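Local coordinates for Lmo0135 protein (Listeria monocytogenes EGD-e, PDB 5ISU) that probably binds peptides outside the cell as the substrate-binding component of an ABC transporter, at residues V30-D38 with S102-N112; G58-L66 with T76-T84. All coordinates share one frame; numbering follows the deposited sequence.

Overall arrangement
From the N terminus, the chain leaves strand 19-24 and enters the loop 30-38, the first half of interaction 1. Helix 39-48 follows, and then the chain reaches 58-66, which runs into strand 63-68. Strand 74-79 turns back beside it, so interaction 2 closes a short hairpin with nine residues between its segments. Helix 93-104 comes next, and its C-terminal end and following loop complete interaction 1. That contact closes a longer loop of 63 residues, and the whole of interaction 2 falls within it. The centres are about 22 Å apart, and the nearest atoms about 10 Å, so they do not touch. Interaction 1 ties a loop to a helix end; interaction 2 builds the edge of an antiparallel sheet.

Interaction 1 of 2, residues V30-D38 with S102-N112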
ATOM      1  N   VAL A  30      16.492  -3.404   4.630  1.00 58.64           N
ATOM      2  CA  VAL A  30      16.794  -4.831   4.692  1.00 56.33           C
ATOM      3  C   VAL A  30      15.927  -5.631   3.697  1.00 54.41           C
ATOM      4  O   VAL A  30      14.706  -5.690   3.837  1.00 50.49           O
ATOM      5  CB  VAL A  30      16.587  -5.354   6.121  1.00 59.17           C
ATOM      6  CG1 VAL A  30      16.975  -6.821   6.216  1.00 60.22           C
ATOM      7  CG2 VAL A  30      17.406  -4.522   7.105  1.00 62.21           C
ATOM      8  N   ILE A  31      16.561  -6.261   2.706  1.00 51.68           N
ATOM      9  CA  ILE A  31      15.834  -7.044   1.693  1.00 49.83           C
ATOM     10  C   ILE A  31      15.475  -8.433   2.251  1.00 48.82           C
ATOM     11  O   ILE A  31      16.152  -9.442   1.988  1.00 49.43           O
ATOM     12  CB  ILE A  31      16.631  -7.153   0.377  1.00 50.71           C
ATOM     13  CG1 ILE A  31      17.132  -5.754  -0.037  1.00 52.88           C
ATOM     14  CG2 ILE A  31      15.756  -7.775  -0.713  1.00 47.83           C
ATOM     15  CD1 ILE A  31      18.010  -5.728  -1.266  1.00 54.04           C
ATOM     16  N   ASN A  32      14.391  -8.455   3.021  1.00 45.89           N
ATOM     17  CA  ASN A  32      13.906  -9.658   3.696  1.00 43.42           C
ATOM     18  C   ASN A  32      12.406  -9.436   3.925  1.00 41.49           C
ATOM     19  O   ASN A  32      12.019  -8.483   4.607  1.00 40.78           O
ATOM     20  CB  ASN A  32      14.670  -9.850   5.020  1.00 45.30           C
ATOM     21  CG  ASN A  32      14.348 -11.173   5.715  1.00 44.98           C
ATOM     22  OD1 ASN A  32      13.188 -11.528   5.924  1.00 44.72           O
ATOM     23  ND2 ASN A  32      15.383 -11.892   6.095  1.00 45.33           N
ATOM     24  N   PRO A  33      11.558 -10.311   3.359  1.00 41.50           N
ATOM     25  CA  PRO A  33      10.102 -10.136   3.451  1.00 40.07           C
ATOM     26  C   PRO A  33       9.500 -10.117   4.842  1.00 42.10           C
ATOM     27  O   PRO A  33       8.354  -9.701   4.997  1.00 43.24           O
ATOM     28  CB  PRO A  33       9.555 -11.311   2.645  1.00 37.96           C
ATOM     29  CG  PRO A  33      10.628 -12.312   2.642  1.00 38.49           C
ATOM     30  CD  PRO A  33      11.906 -11.541   2.619  1.00 40.45           C
ATOM     31  N   ASN A  34      10.230 -10.602   5.837  1.00 44.46           N
ATOM     32  CA  ASN A  34       9.741 -10.533   7.220  1.00 46.15           C
ATOM     33  C   ASN A  34       9.788  -9.085   7.746  1.00 46.41           C
ATOM     34  O   ASN A  34       9.158  -8.786   8.741  1.00 49.82           O
ATOM     35  CB  ASN A  34      10.573 -11.438   8.161  1.00 48.16           C
ATOM     36  CG  ASN A  34      10.251 -12.917   8.018  1.00 46.92           C
ATOM     37  OD1 ASN A  34       9.558 -13.333   7.107  1.00 49.81           O
ATOM     38  ND2 ASN A  34      10.757 -13.718   8.945  1.00 48.07           N
ATOM     39  N   TYR A  35      10.523  -8.199   7.071  1.00 46.54           N
ATOM     40  CA  TYR A  35      10.667  -6.811   7.534  1.00 47.24           C
ATOM     41  C   TYR A  35      10.401  -5.740   6.473  1.00 49.23           C
ATOM     42  O   TYR A  35      10.085  -4.609   6.824  1.00 49.50           O
ATOM     43  CB  TYR A  35      12.080  -6.620   8.117  1.00 49.59           C
ATOM     44  CG  TYR A  35      12.392  -7.646   9.190  1.00 50.13           C
ATOM     45  CD1 TYR A  35      11.970  -7.458  10.503  1.00 51.85           C
ATOM     46  CD2 TYR A  35      13.062  -8.830   8.877  1.00 48.95           C
ATOM     47  CE1 TYR A  35      12.219  -8.410  11.472  1.00 52.91           C
ATOM     48  CE2 TYR A  35      13.319  -9.783   9.835  1.00 49.49           C
ATOM     49  CZ  TYR A  35      12.887  -9.577  11.131  1.00 53.16           C
ATOM     50  OH  TYR A  35      13.143 -10.527  12.089  1.00 56.10           O
ATOM     51  N   ALA A  36      10.500  -6.082   5.184  1.00 47.76           N
ATOM     52  CA  ALA A  36      10.332  -5.068   4.130  1.00 47.64           C
ATOM     53  C   ALA A  36       9.015  -4.297   4.217  1.00 46.20           C
ATOM     54  O   ALA A  36       7.961  -4.902   4.251  1.00 45.48           O
ATOM     55  CB  ALA A  36      10.469  -5.701   2.751  1.00 46.82           C
ATOM     56  N   SER A  37       9.100  -2.963   4.264  1.00 46.38           N
ATOM     57  CA  SER A  37       7.901  -2.109   4.308  1.00 49.34           C
ATOM     58  C   SER A  37       7.980  -0.834   3.437  1.00 51.64           C
ATOM     59  O   SER A  37       6.944  -0.294   3.080  1.00 58.04           O
ATOM     60  CB  SER A  37       7.534  -1.745   5.766  1.00 51.02           C
ATOM     61  OG  SER A  37       8.596  -1.072   6.408  1.00 53.37           O
ATOM     62  N   ASP A  38       9.180  -0.353   3.098  1.00 51.39           N
ATOM     63  CA  ASP A  38       9.293   0.861   2.262  1.00 52.43           C
ATOM     64  C   ASP A  38       9.168   0.513   0.747  1.00 49.78           C
ATOM     65  O   ASP A  38       9.325  -0.636   0.355  1.00 47.39           O
ATOM     66  CB  ASP A  38      10.601   1.609   2.534  1.00 55.28           C
ATOM     67  CG  ASP A  38      11.826   0.802   2.120  1.00 60.78           C
ATOM     68  OD1 ASP A  38      12.006  -0.308   2.682  1.00 60.21           O
ATOM     69  OD2 ASP A  38      12.601   1.266   1.240  1.00 62.44           O
ATOM     70  N   SER A 102       9.324 -17.861  12.592  1.00 50.01           N
ATOM     71  CA  SER A 102      10.292 -16.764  12.730  1.00 52.85           C
ATOM     72  C   SER A 102       9.554 -15.408  12.876  1.00 52.89           C
ATOM     73  O   SER A 102      10.071 -14.490  13.505  1.00 56.50           O
ATOM     74  CB  SER A 102      11.313 -16.744  11.580  1.00 51.75           C
ATOM     75  OG  SER A 102      10.717 -16.316  10.364  1.00 53.70           O
ATOM     76  N   ILE A 103       8.345 -15.299  12.325  1.00 52.11           N
ATOM     77  CA  ILE A 103       7.527 -14.071  12.476  1.00 52.02           C
ATOM     78  C   ILE A 103       6.849 -14.061  13.853  1.00 54.80           C
ATOM     79  O   ILE A 103       6.723 -13.002  14.494  1.00 54.36           O
ATOM     80  CB  ILE A 103       6.448 -13.952  11.372  1.00 50.79           C
ATOM     81  CG1 ILE A 103       7.101 -13.674  10.014  1.00 50.39           C
ATOM     82  CG2 ILE A 103       5.471 -12.816  11.675  1.00 51.37           C
ATOM     83  CD1 ILE A 103       6.126 -13.653   8.852  1.00 47.84           C
ATOM     84  N   LEU A 104       6.387 -15.233  14.288  1.00 55.49           N
ATOM     85  CA  LEU A 104       5.741 -15.357  15.596  1.00 59.25           C
ATOM     86  C   LEU A 104       6.703 -15.095  16.745  1.00 62.81           C
ATOM     87  O   LEU A 104       6.300 -14.622  17.801  1.00 66.93           O
ATOM     88  CB  LEU A 104       5.112 -16.750  15.770  1.00 59.87           C
ATOM     89  CG  LEU A 104       3.812 -17.037  15.008  1.00 59.03           C
ATOM     90  CD1 LEU A 104       3.423 -18.499  15.162  1.00 58.86           C
ATOM     91  CD2 LEU A 104       2.687 -16.124  15.491  1.00 60.43           C
ATOM     92  N   ASP A 105       7.969 -15.423  16.529  1.00 65.72           N
ATOM     93  CA  ASP A 105       9.006 -15.271  17.539  1.00 66.57           C
ATOM     94  C   ASP A 105       9.177 -13.779  17.858  1.00 65.27           C
ATOM     95  O   ASP A 105       9.705 -13.014  17.047  1.00 60.22           O
ATOM     96  CB  ASP A 105      10.302 -15.894  17.010  1.00 71.04           C
ATOM     97  CG  ASP A 105      11.347 -16.088  18.071  1.00 77.09           C
ATOM     98  OD1 ASP A 105      11.054 -15.854  19.257  1.00 85.39           O
ATOM     99  OD2 ASP A 105      12.468 -16.506  17.706  1.00 80.60           O
ATOM    100  N   THR A 106       8.705 -13.384  19.044  1.00 64.93           N
ATOM    101  CA  THR A 106       8.732 -11.989  19.495  1.00 64.70           C
ATOM    102  C   THR A 106      10.116 -11.338  19.484  1.00 65.69           C
ATOM    103  O   THR A 106      10.218 -10.141  19.193  1.00 66.13           O
ATOM    104  CB  THR A 106       8.102 -11.828  20.906  1.00 67.09           C
ATOM    105  OG1 THR A 106       8.623 -12.834  21.773  1.00 67.85           O
ATOM    106  CG2 THR A 106       6.577 -11.965  20.855  1.00 65.57           C
ATOM    107  N   LYS A 107      11.173 -12.104  19.780  1.00 66.73           N
ATOM    108  CA  LYS A 107      12.533 -11.535  19.778  1.00 68.28           C
ATOM    109  C   LYS A 107      12.986 -11.017  18.387  1.00 66.03           C
ATOM    110  O   LYS A 107      13.896 -10.185  18.308  1.00 64.29           O
ATOM    111  CB  LYS A 107      13.572 -12.533  20.325  1.00 73.53           C
ATOM    112  CG  LYS A 107      13.786 -13.793  19.489  1.00 73.84           C
ATOM    113  CD  LYS A 107      14.841 -14.737  20.080  1.00 78.23           C
ATOM    114  CE  LYS A 107      16.256 -14.172  19.977  1.00 81.43           C
ATOM    115  NZ  LYS A 107      17.328 -15.125  20.410  1.00 84.79           N
ATOM    116  N   GLN A 108      12.352 -11.486  17.306  1.00 62.54           N
ATOM    117  CA  GLN A 108      12.730 -11.050  15.952  1.00 61.29           C
ATOM    118  C   GLN A 108      12.127  -9.681  15.560  1.00 63.03           C
ATOM    119  O   GLN A 108      12.538  -9.102  14.539  1.00 61.13           O
ATOM    120  CB  GLN A 108      12.353 -12.119  14.903  1.00 57.60           C
ATOM    121  CG  GLN A 108      13.023 -13.487  15.081  1.00 57.87           C
ATOM    122  CD  GLN A 108      14.547 -13.473  14.932  1.00 59.18           C
ATOM    123  OE1 GLN A 108      15.144 -12.495  14.458  1.00 57.93           O
ATOM    124  NE2 GLN A 108      15.185 -14.572  15.337  1.00 60.19           N
ATOM    125  N   ASN A 109      11.168  -9.176  16.356  1.00 64.12           N
ATOM    126  CA  ASN A 109      10.507  -7.883  16.089  1.00 64.40           C
ATOM    127  C   ASN A 109       9.973  -7.759  14.660  1.00 60.33           C
ATOM    128  O   ASN A 109      10.251  -6.756  13.985  1.00 61.86           O
ATOM    129  CB  ASN A 109      11.461  -6.702  16.341  1.00 67.69           C
ATOM    130  CG  ASN A 109      11.824  -6.521  17.801  1.00 73.88           C
ATOM    131  OD1 ASN A 109      10.997  -6.715  18.710  1.00 74.34           O
ATOM    132  ND2 ASN A 109      13.062  -6.082  18.035  1.00 76.92           N
ATOM    133  N   SER A 110       9.245  -8.766  14.184  1.00 56.66           N
ATOM    134  CA  SER A 110       8.672  -8.694  12.829  1.00 54.17           C
ATOM    135  C   SER A 110       7.434  -7.810  12.839  1.00 52.98           C
ATOM    136  O   SER A 110       6.535  -8.055  13.623  1.00 49.59           O
ATOM    137  CB  SER A 110       8.291 -10.073  12.263  1.00 53.53           C
ATOM    138  OG  SER A 110       7.828  -9.942  10.896  1.00 52.39           O
ATOM    139  N   PRO A 111       7.362  -6.807  11.928  1.00 54.50           N
ATOM    140  CA  PRO A 111       6.188  -5.935  11.927  1.00 55.11           C
ATOM    141  C   PRO A 111       4.859  -6.608  11.545  1.00 56.35           C
ATOM    142  O   PRO A 111       3.809  -6.056  11.852  1.00 60.91           O
ATOM    143  CB  PRO A 111       6.563  -4.817  10.940  1.00 55.04           C
ATOM    144  CG  PRO A 111       7.697  -5.342  10.129  1.00 53.91           C
ATOM    145  CD  PRO A 111       8.408  -6.331  10.999  1.00 54.35           C
ATOM    146  N   ASN A 112       4.900  -7.800  10.948  1.00 57.79           N
ATOM    147  CA  ASN A 112       3.676  -8.522  10.530  1.00 59.69           C
ATOM    148  C   ASN A 112       3.196  -9.568  11.541  1.00 57.59           C
ATOM    149  O   ASN A 112       2.253 -10.320  11.260  1.00 57.04           O
ATOM    150  CB  ASN A 112       3.915  -9.235   9.195  1.00 62.87           C
ATOM    151  CG  ASN A 112       4.453  -8.312   8.120  1.00 65.05           C
ATOM    152  OD1 ASN A 112       5.317  -8.710   7.341  1.00 70.96           O
ATOM    153  ND2 ASN A 112       3.982  -7.064   8.098  1.00 66.26           N
TER
HETATM  154  O   HOH W   1      11.166 -12.553  11.566  1.00 47.66           O
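Asn34, which closes an Asx turn, and Tyr35 next to it carry the contact of the loop before helix 39-48 with the C-terminal end of helix 93-104 and the turn after it. Asn34 ND2 donates to Ser102 OG at 3.0 Å, nearly in the amide plane, though the bond is bent (134°). CG1 of Ile103 lies over one face of the amide, 3.8 Å from Asn34 CG. Ser110 OG stands opposite its own backbone N (chi1 -176°), and from there it donates to Asn34 O at 2.8 Å, in the carbonyl plane and on a lone pair. CD of Pro111 lies beside the same oxygen. Gln108 O and Asn109 O lie at the edge of the Tyr35 ring, and Tyr35 OH donates to Gln108 O at 2.9 Å, tilted off the carbonyl plane. Further out, the Asx turn sets Asn34 in place, its N bonding Asn32 OD1 at 3.1 Å. Asn32 O takes both Tyr35 N and Ala36 N. Ser102 OG bonds back to Thr99 O, and the Gln108 amide is held by Ile165 N. One water accepts from Asn34 ND2 and donates to Tyr35 OH and to Ser102 O, the last at 3.0 Å.

Interaction 2 of 2, residues G58-L66 with T76-T84; sequences GKPALAKSL and TVKLKDGLT
Ala63 and Leu79 face each other as a non-hydrogen-bonded pair in an antiparallel beta hairpin whose strand 63-68 is an edge of the sheet, which continues from 74-79 to 132-136. A classic beta bulge follows: Lys64 and Ser65 both face Lys78. Lys78 O takes Lys64 N at 2.7 Å and, weakly, Ser65 N at 3.3 Å. Lys78 N returns a bond to Ser65 O. The tight side is apolar. CB of Ala63 meets Val77 CG1 at 3.8 Å, and Leu66 CD1 meets Val77 CG2 at 3.7 Å. Ile148 of helix 144-148 packs against both Leu66 and Val77. Before the bulge, Leu62 CD2 touches Leu83 CD1 at 4.0 Å. The face of Ser65 and Lys78 is looser. There Ser65 OG lies against CB of Lys78, whose end leads away. Lys64 is exposed, and its end also leads away. The Lys80 chain is extended beyond CG (chi2 178°, chi3 180°) and runs alongside the 61-62 backbone. Lys80 N bonds Leu62 O at 3.0 Å, and NZ bonds Ala61 O at 2.8 Å in the carbonyl plane. One residue thus grips two successive carbonyls, and the partial negative charge of Ala61 O probably stabilises the Lys80 ammonium group.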
ATOM      1  N   GLY A  58      -4.890 -12.916  -6.336  1.00 52.16           N
ATOM      2  CA  GLY A  58      -5.067 -14.165  -5.580  1.00 52.52           C
ATOM      3  C   GLY A  58      -4.690 -15.462  -6.309  1.00 49.70           C
ATOM      4  O   GLY A  58      -4.957 -16.555  -5.813  1.00 46.43           O
ATOM      5  N   LYS A  59      -4.038 -15.353  -7.461  1.00 48.91           N
ATOM      6  CA  LYS A  59      -3.657 -16.547  -8.223  1.00 50.93           C
ATOM      7  C   LYS A  59      -2.445 -17.301  -7.663  1.00 47.57           C
ATOM      8  O   LYS A  59      -1.594 -16.710  -7.007  1.00 46.39           O
ATOM      9  CB  LYS A  59      -3.463 -16.220  -9.705  1.00 52.98           C
ATOM     10  CG  LYS A  59      -4.789 -15.949 -10.396  1.00 60.08           C
ATOM     11  CD  LYS A  59      -4.656 -15.811 -11.899  1.00 66.50           C
ATOM     12  CE  LYS A  59      -6.029 -15.624 -12.538  1.00 72.46           C
ATOM     13  NZ  LYS A  59      -5.915 -15.374 -13.998  1.00 76.21           N
ATOM     14  N   PRO A  60      -2.400 -18.626  -7.889  1.00 47.35           N
ATOM     15  CA  PRO A  60      -1.310 -19.464  -7.416  1.00 46.48           C
ATOM     16  C   PRO A  60       0.044 -19.015  -7.913  1.00 45.16           C
ATOM     17  O   PRO A  60       0.181 -18.736  -9.090  1.00 48.33           O
ATOM     18  CB  PRO A  60      -1.635 -20.834  -8.026  1.00 48.06           C
ATOM     19  CG  PRO A  60      -3.115 -20.849  -8.149  1.00 50.45           C
ATOM     20  CD  PRO A  60      -3.538 -19.431  -8.387  1.00 49.01           C
ATOM     21  N   ALA A  61       1.023 -18.940  -7.012  1.00 41.39           N
ATOM     22  CA  ALA A  61       2.401 -18.590  -7.360  1.00 40.84           C
ATOM     23  C   ALA A  61       3.252 -19.800  -6.945  1.00 40.41           C
ATOM     24  O   ALA A  61       3.213 -20.828  -7.626  1.00 40.81           O
ATOM     25  CB  ALA A  61       2.819 -17.306  -6.663  1.00 39.64           C
ATOM     26  N   LEU A  62       3.977 -19.726  -5.822  1.00 38.06           N
ATOM     27  CA  LEU A  62       4.706 -20.907  -5.359  1.00 37.44           C
ATOM     28  C   LEU A  62       3.697 -21.996  -4.975  1.00 39.10           C
ATOM     29  O   LEU A  62       3.987 -23.191  -5.097  1.00 38.52           O
ATOM     30  CB  LEU A  62       5.586 -20.589  -4.151  1.00 37.43           C
ATOM     31  CG  LEU A  62       6.764 -19.628  -4.337  1.00 36.12           C
ATOM     32  CD1 LEU A  62       7.338 -19.230  -2.980  1.00 35.23           C
ATOM     33  CD2 LEU A  62       7.817 -20.273  -5.227  1.00 37.93           C
ATOM     34  N   ALA A  63       2.522 -21.566  -4.504  1.00 38.92           N
ATOM     35  CA  ALA A  63       1.463 -22.482  -4.087  1.00 42.29           C
ATOM     36  C   ALA A  63       0.625 -22.910  -5.272  1.00 47.53           C
ATOM     37  O   ALA A  63       0.466 -22.170  -6.244  1.00 49.53           O
ATOM     38  CB  ALA A  63       0.570 -21.835  -3.038  1.00 41.73           C
ATOM     39  N   LYS A  64       0.085 -24.112  -5.167  1.00 49.92           N
ATOM     40  CA  LYS A  64      -0.771 -24.683  -6.178  1.00 53.39           C
ATOM     41  C   LYS A  64      -2.232 -24.379  -5.785  1.00 54.50           C
ATOM     42  O   LYS A  64      -3.062 -24.088  -6.653  1.00 57.94           O
ATOM     43  CB  LYS A  64      -0.493 -26.180  -6.234  1.00 57.39           C
ATOM     44  CG  LYS A  64      -1.127 -26.948  -7.370  1.00 63.73           C
ATOM     45  CD  LYS A  64      -0.909 -28.444  -7.146  1.00 69.01           C
ATOM     46  CE  LYS A  64      -1.726 -29.298  -8.105  1.00 73.56           C
ATOM     47  NZ  LYS A  64      -1.801 -30.705  -7.622  1.00 77.40           N
ATOM     48  N   SER A  65      -2.531 -24.416  -4.477  1.00 51.84           N
ATOM     49  CA  SER A  65      -3.888 -24.148  -3.980  1.00 53.80           C
ATOM     50  C   SER A  65      -3.992 -23.909  -2.466  1.00 52.32           C
ATOM     51  O   SER A  65      -3.088 -24.252  -1.691  1.00 50.74           O
ATOM     52  CB  SER A  65      -4.806 -25.326  -4.310  1.00 57.14           C
ATOM     53  OG  SER A  65      -4.306 -26.505  -3.707  1.00 60.67           O
ATOM     54  N   LEU A  66      -5.121 -23.323  -2.081  1.00 51.56           N
ATOM     55  CA  LEU A  66      -5.472 -23.035  -0.699  1.00 53.37           C
ATOM     56  C   LEU A  66      -6.827 -23.674  -0.488  1.00 57.71           C
ATOM     57  O   LEU A  66      -7.699 -23.574  -1.347  1.00 62.08           O
ATOM     58  CB  LEU A  66      -5.613 -21.533  -0.454  1.00 52.04           C
ATOM     59  CG  LEU A  66      -6.185 -21.114   0.921  1.00 53.97           C
ATOM     60  CD1 LEU A  66      -5.225 -21.471   2.045  1.00 52.73           C
ATOM     61  CD2 LEU A  66      -6.495 -19.627   0.984  1.00 54.48           C
ATOM     62  N   THR A  76      -5.387 -25.149   4.503  1.00 48.87           N
ATOM     63  CA  THR A  76      -4.406 -26.061   3.952  1.00 49.28           C
ATOM     64  C   THR A  76      -3.866 -25.529   2.634  1.00 47.98           C
ATOM     65  O   THR A  76      -4.627 -25.316   1.680  1.00 48.89           O
ATOM     66  CB  THR A  76      -5.044 -27.432   3.704  1.00 51.82           C
ATOM     67  OG1 THR A  76      -5.577 -27.937   4.928  1.00 53.91           O
ATOM     68  CG2 THR A  76      -4.034 -28.419   3.168  1.00 52.83           C
ATOM     69  N   VAL A  77      -2.548 -25.334   2.577  1.00 47.32           N
ATOM     70  CA  VAL A  77      -1.866 -24.849   1.376  1.00 45.50           C
ATOM     71  C   VAL A  77      -1.005 -25.965   0.775  1.00 46.77           C
ATOM     72  O   VAL A  77      -0.170 -26.554   1.469  1.00 47.14           O
ATOM     73  CB  VAL A  77      -0.918 -23.659   1.698  1.00 43.74           C
ATOM     74  CG1 VAL A  77      -0.206 -23.174   0.438  1.00 42.51           C
ATOM     75  CG2 VAL A  77      -1.683 -22.514   2.344  1.00 43.49           C
ATOM     76  N   LYS A  78      -1.217 -26.243  -0.509  1.00 47.77           N
ATOM     77  CA  LYS A  78      -0.430 -27.225  -1.254  1.00 49.46           C
ATOM     78  C   LYS A  78       0.555 -26.441  -2.126  1.00 47.52           C
ATOM     79  O   LYS A  78       0.151 -25.532  -2.839  1.00 45.66           O
ATOM     80  CB  LYS A  78      -1.324 -28.061  -2.173  1.00 53.74           C
ATOM     81  CG  LYS A  78      -2.173 -29.160  -1.531  1.00 59.96           C
ATOM     82  CD  LYS A  78      -1.332 -30.339  -1.056  1.00 63.75           C
ATOM     83  CE  LYS A  78      -2.162 -31.611  -0.884  1.00 70.80           C
ATOM     84  NZ  LYS A  78      -3.326 -31.489   0.041  1.00 72.04           N
ATOM     85  N   LEU A  79       1.836 -26.814  -2.086  1.00 49.76           N
ATOM     86  CA  LEU A  79       2.889 -26.159  -2.886  1.00 48.69           C
ATOM     87  C   LEU A  79       3.131 -26.879  -4.195  1.00 48.08           C
ATOM     88  O   LEU A  79       2.792 -28.033  -4.345  1.00 49.57           O
ATOM     89  CB  LEU A  79       4.228 -26.149  -2.121  1.00 48.25           C
ATOM     90  CG  LEU A  79       4.336 -25.397  -0.789  1.00 48.64           C
ATOM     91  CD1 LEU A  79       5.752 -25.448  -0.236  1.00 46.60           C
ATOM     92  CD2 LEU A  79       3.915 -23.952  -0.975  1.00 47.89           C
ATOM     93  N   LYS A  80       3.755 -26.189  -5.135  1.00 49.61           N
ATOM     94  CA  LYS A  80       4.151 -26.819  -6.390  1.00 52.00           C
ATOM     95  C   LYS A  80       5.333 -27.772  -6.097  1.00 53.90           C
ATOM     96  O   LYS A  80       6.032 -27.605  -5.095  1.00 53.01           O
ATOM     97  CB  LYS A  80       4.495 -25.760  -7.452  1.00 51.44           C
ATOM     98  CG  LYS A  80       3.254 -24.998  -7.907  1.00 52.63           C
ATOM     99  CD  LYS A  80       3.512 -23.890  -8.931  1.00 54.69           C
ATOM    100  CE  LYS A  80       2.173 -23.240  -9.281  1.00 55.39           C
ATOM    101  NZ  LYS A  80       2.295 -21.991 -10.060  1.00 57.86           N
ATOM    102  N   ASP A  81       5.507 -28.784  -6.942  1.00 56.40           N
ATOM    103  CA  ASP A  81       6.572 -29.767  -6.782  1.00 59.92           C
ATOM    104  C   ASP A  81       7.834 -29.257  -7.432  1.00 56.14           C
ATOM    105  O   ASP A  81       7.767 -28.499  -8.393  1.00 54.12           O
ATOM    106  CB  ASP A  81       6.200 -31.095  -7.473  1.00 67.68           C
ATOM    107  CG  ASP A  81       5.010 -31.809  -6.819  1.00 74.46           C
ATOM    108  OD1 ASP A  81       5.025 -32.015  -5.585  1.00 80.74           O
ATOM    109  OD2 ASP A  81       4.088 -32.231  -7.554  1.00 77.81           O
ATOM    110  N   GLY A  82       8.982 -29.687  -6.919  1.00 53.56           N
ATOM    111  CA  GLY A  82      10.277 -29.340  -7.510  1.00 52.88           C
ATOM    112  C   GLY A  82      10.744 -27.899  -7.422  1.00 49.28           C
ATOM    113  O   GLY A  82      11.597 -27.486  -8.187  1.00 50.63           O
ATOM    114  N   LEU A  83      10.188 -27.125  -6.500  1.00 46.29           N
ATOM    115  CA  LEU A  83      10.635 -25.745  -6.315  1.00 43.54           C
ATOM    116  C   LEU A  83      12.013 -25.714  -5.672  1.00 43.66           C
ATOM    117  O   LEU A  83      12.338 -26.573  -4.863  1.00 45.18           O
ATOM    118  CB  LEU A  83       9.686 -25.005  -5.388  1.00 41.94           C
ATOM    119  CG  LEU A  83       8.250 -24.852  -5.862  1.00 42.02           C
ATOM    120  CD1 LEU A  83       7.428 -24.225  -4.748  1.00 40.82           C
ATOM    121  CD2 LEU A  83       8.201 -24.009  -7.143  1.00 41.17           C
ATOM    122  N   THR A  84      12.809 -24.714  -6.018  1.00 42.99           N
ATOM    123  CA  THR A  84      14.115 -24.532  -5.420  1.00 44.69           C
ATOM    124  C   THR A  84      14.388 -23.067  -5.147  1.00 42.09           C
ATOM    125  O   THR A  84      13.752 -22.176  -5.718  1.00 40.58           O
ATOM    126  CB  THR A  84      15.249 -25.056  -6.311  1.00 48.25           C
ATOM    127  OG1 THR A  84      15.239 -24.360  -7.567  1.00 50.69           O
ATOM    128  CG2 THR A  84      15.120 -26.567  -6.546  1.00 50.95           C
TER